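Local coordinates for putative lipoprotein (Pseudomonas protegens, PDB 4KT3) that probably acts as the immunity partner of a type VI secretion glycoside hydrolase effector, binding the toxin and protecting the cell's own peptidoglycan, at residues Tyr37-Leu50 with Gly61-Lys73. Numbering follows the deposited sequence.
Sequences YQLQRPGVFIDGDL and GYYDFSLGYNDPK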
loop_
_atom_site.group_PDB
_atom_site.type_symbol
_atom_site.label_atom_id
_atom_site.label_comp_id
_atom_site.label_asym_id
_atom_site.label_seq_id
_atom_site.Cartn_x
_atom_site.Cartn_y
_atom_site.Cartn_z
ATOM N N TYR B 37 -5.388 -10.086 -11.635
ATOM C CA TYR B 37 -4.531 -9.906 -10.454
ATOM C C TYR B 37 -3.939 -11.214 -9.900
ATOM O O TYR B 37 -2.968 -11.172 -9.148
ATOM C CB TYR B 37 -5.256 -9.171 -9.321
ATOM C CG TYR B 37 -5.184 -7.660 -9.361
ATOM C CD1 TYR B 37 -3.976 -6.987 -9.233
ATOM C CD2 TYR B 37 -6.337 -6.910 -9.480
ATOM C CE1 TYR B 37 -3.927 -5.594 -9.242
ATOM C CE2 TYR B 37 -6.303 -5.531 -9.493
ATOM C CZ TYR B 37 -5.104 -4.875 -9.373
ATOM O OH TYR B 37 -5.109 -3.498 -9.384
ATOM N N GLN B 38 -4.529 -12.360 -10.234
ATOM C CA GLN B 38 -3.900 -13.651 -9.937
ATOM C C GLN B 38 -3.909 -14.088 -8.465
ATOM O O GLN B 38 -2.908 -14.610 -7.982
ATOM C CB GLN B 38 -2.440 -13.611 -10.409
ATOM N N LEU B 39 -5.031 -13.921 -7.762
ATOM C CA LEU B 39 -5.052 -14.116 -6.305
ATOM C C LEU B 39 -4.648 -15.511 -5.827
ATOM O O LEU B 39 -4.282 -15.682 -4.659
ATOM C CB LEU B 39 -6.436 -13.785 -5.735
ATOM C CG LEU B 39 -6.936 -12.371 -6.000
ATOM C CD1 LEU B 39 -8.206 -12.108 -5.200
ATOM C CD2 LEU B 39 -5.854 -11.356 -5.664
ATOM N N GLN B 40 -4.730 -16.498 -6.716
ATOM C CA GLN B 40 -4.402 -17.879 -6.373
ATOM C C GLN B 40 -3.118 -18.323 -7.073
ATOM O O GLN B 40 -3.140 -19.202 -7.936
ATOM C CB GLN B 40 -5.555 -18.819 -6.753
ATOM N N ARG B 41 -2.007 -17.696 -6.698
ATOM C CA ARG B 41 -0.681 -18.081 -7.165
ATOM C C ARG B 41 0.230 -18.031 -5.941
ATOM O O ARG B 41 0.088 -17.142 -5.101
ATOM C CB ARG B 41 -0.185 -17.122 -8.251
ATOM N N PRO B 42 1.154 -18.995 -5.811
ATOM C CA PRO B 42 1.940 -19.029 -4.570
ATOM C C PRO B 42 2.704 -17.732 -4.297
ATOM O O PRO B 42 3.263 -17.123 -5.205
ATOM C CB PRO B 42 2.894 -20.211 -4.791
ATOM C CG PRO B 42 2.170 -21.086 -5.764
ATOM C CD PRO B 42 1.475 -20.131 -6.692
ATOM N N GLY B 43 2.708 -17.318 -3.035
ATOM C CA GLY B 43 3.390 -16.101 -2.628
ATOM C C GLY B 43 2.510 -14.868 -2.618
ATOM O O GLY B 43 2.894 -13.853 -2.050
ATOM N N VAL B 44 1.331 -14.952 -3.229
ATOM C CA VAL B 44 0.415 -13.819 -3.278
ATOM C C VAL B 44 -0.467 -13.771 -2.030
ATOM O O VAL B 44 -0.905 -14.806 -1.527
ATOM C CB VAL B 44 -0.482 -13.881 -4.524
ATOM C CG1 VAL B 44 -1.482 -12.743 -4.521
ATOM C CG2 VAL B 44 0.364 -13.846 -5.793
ATOM N N PHE B 45 -0.730 -12.570 -1.535
ATOM C CA PHE B 45 -1.569 -12.417 -0.349
ATOM C C PHE B 45 -2.367 -11.127 -0.384
ATOM O O PHE B 45 -1.972 -10.159 -1.015
ATOM C CB PHE B 45 -0.697 -12.380 0.899
ATOM C CG PHE B 45 0.275 -11.238 0.907
ATOM C CD1 PHE B 45 -0.131 -9.974 1.293
ATOM C CD2 PHE B 45 1.586 -11.425 0.502
ATOM C CE1 PHE B 45 0.742 -8.917 1.295
ATOM C CE2 PHE B 45 2.475 -10.373 0.500
ATOM C CZ PHE B 45 2.057 -9.110 0.893
ATOM N N ILE B 46 -3.500 -11.138 0.307
ATOM C CA ILE B 46 -4.203 -9.924 0.658
ATOM C C ILE B 46 -4.065 -9.752 2.160
ATOM O O ILE B 46 -4.336 -10.679 2.918
ATOM C CB ILE B 46 -5.692 -10.000 0.277
ATOM C CG1 ILE B 46 -5.841 -10.008 -1.244
ATOM C CG2 ILE B 46 -6.473 -8.827 0.876
ATOM C CD1 ILE B 46 -7.259 -10.216 -1.718
ATOM N N ASP B 47 -3.657 -8.557 2.580
ATOM C CA ASP B 47 -3.443 -8.260 3.989
ATOM C C ASP B 47 -4.367 -7.130 4.432
ATOM O O ASP B 47 -4.269 -6.005 3.926
ATOM C CB ASP B 47 -1.994 -7.828 4.178
ATOM C CG ASP B 47 -1.584 -7.723 5.628
ATOM O OD1 ASP B 47 -2.439 -7.801 6.527
ATOM O OD2 ASP B 47 -0.372 -7.547 5.863
ATOM N N GLY B 48 -5.244 -7.412 5.392
ATOM C CA GLY B 48 -6.141 -6.393 5.915
ATOM C C GLY B 48 -5.714 -5.841 7.265
ATOM O O GLY B 48 -6.431 -5.033 7.852
ATOM N N ASP B 49 -4.544 -6.247 7.755
ATOM C CA ASP B 49 -4.046 -5.746 9.037
ATOM C C ASP B 49 -3.272 -4.446 8.820
ATOM O O ASP B 49 -2.039 -4.379 8.987
ATOM C CB ASP B 49 -3.178 -6.800 9.729
ATOM C CG ASP B 49 -2.762 -6.393 11.130
ATOM O OD1 ASP B 49 -3.338 -5.426 11.670
ATOM O OD2 ASP B 49 -1.862 -7.052 11.700
ATOM N N LEU B 50 -4.019 -3.430 8.403
ATOM C CA LEU B 50 -3.491 -2.098 8.187
ATOM C C LEU B 50 -4.156 -1.175 9.207
ATOM O O LEU B 50 -5.386 -1.092 9.268
ATOM C CB LEU B 50 -3.795 -1.637 6.768
ATOM C CG LEU B 50 -3.246 -2.502 5.636
ATOM C CD1 LEU B 50 -3.474 -1.811 4.294
ATOM C CD2 LEU B 50 -1.785 -2.816 5.828
ATOM N N GLY B 61 -14.423 5.177 7.526
ATOM C CA GLY B 61 -15.484 4.779 6.610
ATOM C C GLY B 61 -15.134 3.577 5.752
ATOM O O GLY B 61 -16.013 3.019 5.082
ATOM N N TYR B 62 -13.854 3.192 5.765
ATOM C CA TYR B 62 -13.330 2.116 4.917
ATOM C C TYR B 62 -12.486 1.136 5.735
ATOM O O TYR B 62 -11.992 1.467 6.821
ATOM C CB TYR B 62 -12.432 2.699 3.797
ATOM C CG TYR B 62 -13.150 3.684 2.916
ATOM C CD1 TYR B 62 -13.303 5.006 3.309
ATOM C CD2 TYR B 62 -13.682 3.298 1.699
ATOM C CE1 TYR B 62 -14.012 5.908 2.529
ATOM C CE2 TYR B 62 -14.386 4.185 0.909
ATOM C CZ TYR B 62 -14.538 5.488 1.317
ATOM O OH TYR B 62 -15.243 6.379 0.536
ATOM N N TYR B 63 -12.316 -0.066 5.198
ATOM C CA TYR B 63 -11.237 -0.948 5.620
ATOM C C TYR B 63 -10.202 -0.980 4.497
ATOM O O TYR B 63 -10.567 -1.059 3.325
ATOM C CB TYR B 63 -11.766 -2.349 5.873
ATOM C CG TYR B 63 -12.548 -2.470 7.150
ATOM C CD1 TYR B 63 -11.929 -2.295 8.378
ATOM C CD2 TYR B 63 -13.901 -2.769 7.129
ATOM C CE1 TYR B 63 -12.640 -2.407 9.554
ATOM C CE2 TYR B 63 -14.618 -2.887 8.292
ATOM C CZ TYR B 63 -13.988 -2.699 9.503
ATOM O OH TYR B 63 -14.709 -2.826 10.664
ATOM N N ASP B 64 -8.922 -0.916 4.853
ATOM C CA ASP B 64 -7.849 -0.926 3.858
ATOM C C ASP B 64 -7.208 -2.312 3.734
ATOM O O ASP B 64 -7.112 -3.065 4.719
ATOM C CB ASP B 64 -6.752 0.077 4.223
ATOM C CG ASP B 64 -7.188 1.526 4.108
ATOM O OD1 ASP B 64 -8.361 1.816 3.787
ATOM O OD2 ASP B 64 -6.326 2.389 4.385
ATOM N N PHE B 65 -6.738 -2.629 2.526
ATOM C CA PHE B 65 -6.133 -3.923 2.234
ATOM C C PHE B 65 -4.969 -3.740 1.286
ATOM O O PHE B 65 -5.037 -2.933 0.357
ATOM C CB PHE B 65 -7.143 -4.862 1.557
ATOM C CG PHE B 65 -8.347 -5.136 2.383
ATOM C CD1 PHE B 65 -8.361 -6.203 3.271
ATOM C CD2 PHE B 65 -9.469 -4.317 2.292
ATOM C CE1 PHE B 65 -9.471 -6.452 4.049
ATOM C CE2 PHE B 65 -10.579 -4.569 3.070
ATOM C CZ PHE B 65 -10.583 -5.641 3.942
ATOM N N SER B 66 -3.896 -4.487 1.518
ATOM C CA SER B 66 -2.798 -4.506 0.565
ATOM C C SER B 66 -2.797 -5.827 -0.186
ATOM O O SER B 66 -3.180 -6.865 0.358
ATOM C CB SER B 66 -1.461 -4.302 1.271
ATOM O OG SER B 66 -1.130 -5.416 2.062
ATOM N N LEU B 67 -2.378 -5.772 -1.448
ATOM C CA LEU B 67 -2.221 -6.947 -2.284
ATOM C C LEU B 67 -0.744 -7.054 -2.619
ATOM O O LEU B 67 -0.141 -6.119 -3.149
ATOM C CB LEU B 67 -3.034 -6.792 -3.555
ATOM C CG LEU B 67 -2.861 -7.888 -4.607
ATOM C CD1 LEU B 67 -3.325 -9.241 -4.080
ATOM C CD2 LEU B 67 -3.617 -7.499 -5.866
ATOM N N GLY B 68 -0.146 -8.185 -2.288
ATOM C CA GLY B 68 1.288 -8.314 -2.423
ATOM C C GLY B 68 1.754 -9.695 -2.803
ATOM O O GLY B 68 0.964 -10.627 -2.904
ATOM N N TYR B 69 3.068 -9.809 -2.962
ATOM C CA TYR B 69 3.684 -10.968 -3.547
ATOM C C TYR B 69 5.108 -11.122 -3.031
ATOM O O TYR B 69 5.906 -10.196 -3.152
ATOM C CB TYR B 69 3.696 -10.770 -5.062
ATOM C CG TYR B 69 4.444 -11.825 -5.824
ATOM C CD1 TYR B 69 4.123 -13.158 -5.665
ATOM C CD2 TYR B 69 5.456 -11.486 -6.717
ATOM C CE1 TYR B 69 4.780 -14.139 -6.358
ATOM C CE2 TYR B 69 6.131 -12.465 -7.423
ATOM C CZ TYR B 69 5.786 -13.800 -7.235
ATOM O OH TYR B 69 6.423 -14.818 -7.918
ATOM N N ASN B 70 5.431 -12.295 -2.480
ATOM C CA ASN B 70 6.814 -12.601 -2.096
ATOM C C ASN B 70 7.399 -13.672 -3.011
ATOM O O ASN B 70 6.889 -14.804 -3.095
ATOM C CB ASN B 70 6.917 -13.051 -0.634
ATOM C CG ASN B 70 6.758 -11.909 0.350
ATOM O OD1 ASN B 70 7.574 -10.979 0.387
ATOM N ND2 ASN B 70 5.705 -11.972 1.162
ATOM N N ASP B 71 8.484 -13.305 -3.680
ATOM C CA ASP B 71 9.206 -14.167 -4.603
ATOM C C ASP B 71 10.587 -14.393 -3.994
ATOM O O ASP B 71 11.246 -13.436 -3.603
ATOM C CB ASP B 71 9.334 -13.437 -5.940
ATOM C CG ASP B 71 9.936 -14.292 -7.035
ATOM O OD1 ASP B 71 10.691 -15.247 -6.734
ATOM O OD2 ASP B 71 9.658 -13.985 -8.214
ATOM N N PRO B 72 11.032 -15.654 -3.886
ATOM C CA PRO B 72 12.354 -15.890 -3.294
ATOM C C PRO B 72 13.499 -15.346 -4.132
ATOM O O PRO B 72 14.585 -15.128 -3.598
ATOM C CB PRO B 72 12.441 -17.420 -3.215
ATOM C CG PRO B 72 11.483 -17.914 -4.246
ATOM C CD PRO B 72 10.352 -16.919 -4.221
ATOM N N LYS B 73 13.289 -15.129 -5.423
ATOM C CA LYS B 73 14.355 -14.519 -6.201
ATOM C C LYS B 73 14.423 -13.012 -6.003
ATOM O O LYS B 73 15.378 -12.370 -6.440
ATOM C CB LYS B 73 14.265 -14.872 -7.685
ATOM C CG LYS B 73 13.100 -14.277 -8.408
HETATM O O HOH W 1 3.935 -14.167 0.914
HETATM O O HOH W 2 0.781 -5.343 3.820
HETATM O O HOH W 3 -8.627 -3.847 6.891
HETATM O O HOH W 4 -7.942 -1.289 7.683
#
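An antiparallel ladder joins the edge strand 44-47 to strand 62-69, with Phe45-Gly68 and Asp47-Ser66 as hydrogen-bonded pairs. Phe45 N gives to Gly68 O (2.9 Å), and the return bond from Gly68 N reaches Phe45 O nearly end-on to the carbonyl (C=O...N 161°). Phe45 CG sits between its backbone N and carbonyl carbon (chi1 61°), which lays the ring face over Gly68, whose CA makes a CH-pi contact 3.8 Å from the ring centroid. Alongside, Ser66 OG touches Asp47 CB at 3.3 Å, and a water links that hydroxyl to Asp47 OD2; OD1 closes an Asx turn onto Asp49 N as the strand ends. Within the five-stranded antiparallel sheet, Val44, Ile46, Leu67 and Tyr69 occupy the other face. Leu67 spreads its two methyls there: CD1 meets Leu39 CD2 (3.7 Å) roughly at a right angle and also Val44 and Ile46, whereas CD2 lies against Tyr37 CD1 (3.4 Å). Tyr69 presents its ring edge to Pro42 O at the type II turn Arg41-Val44. Beyond the ladder, Asn70 N bonds Gly43 O (3.0 Å) from above the carbonyl plane; Asn70 OD1 is hydrogen-bonded to Thr77 of the same chain and to His88 of the partner chain.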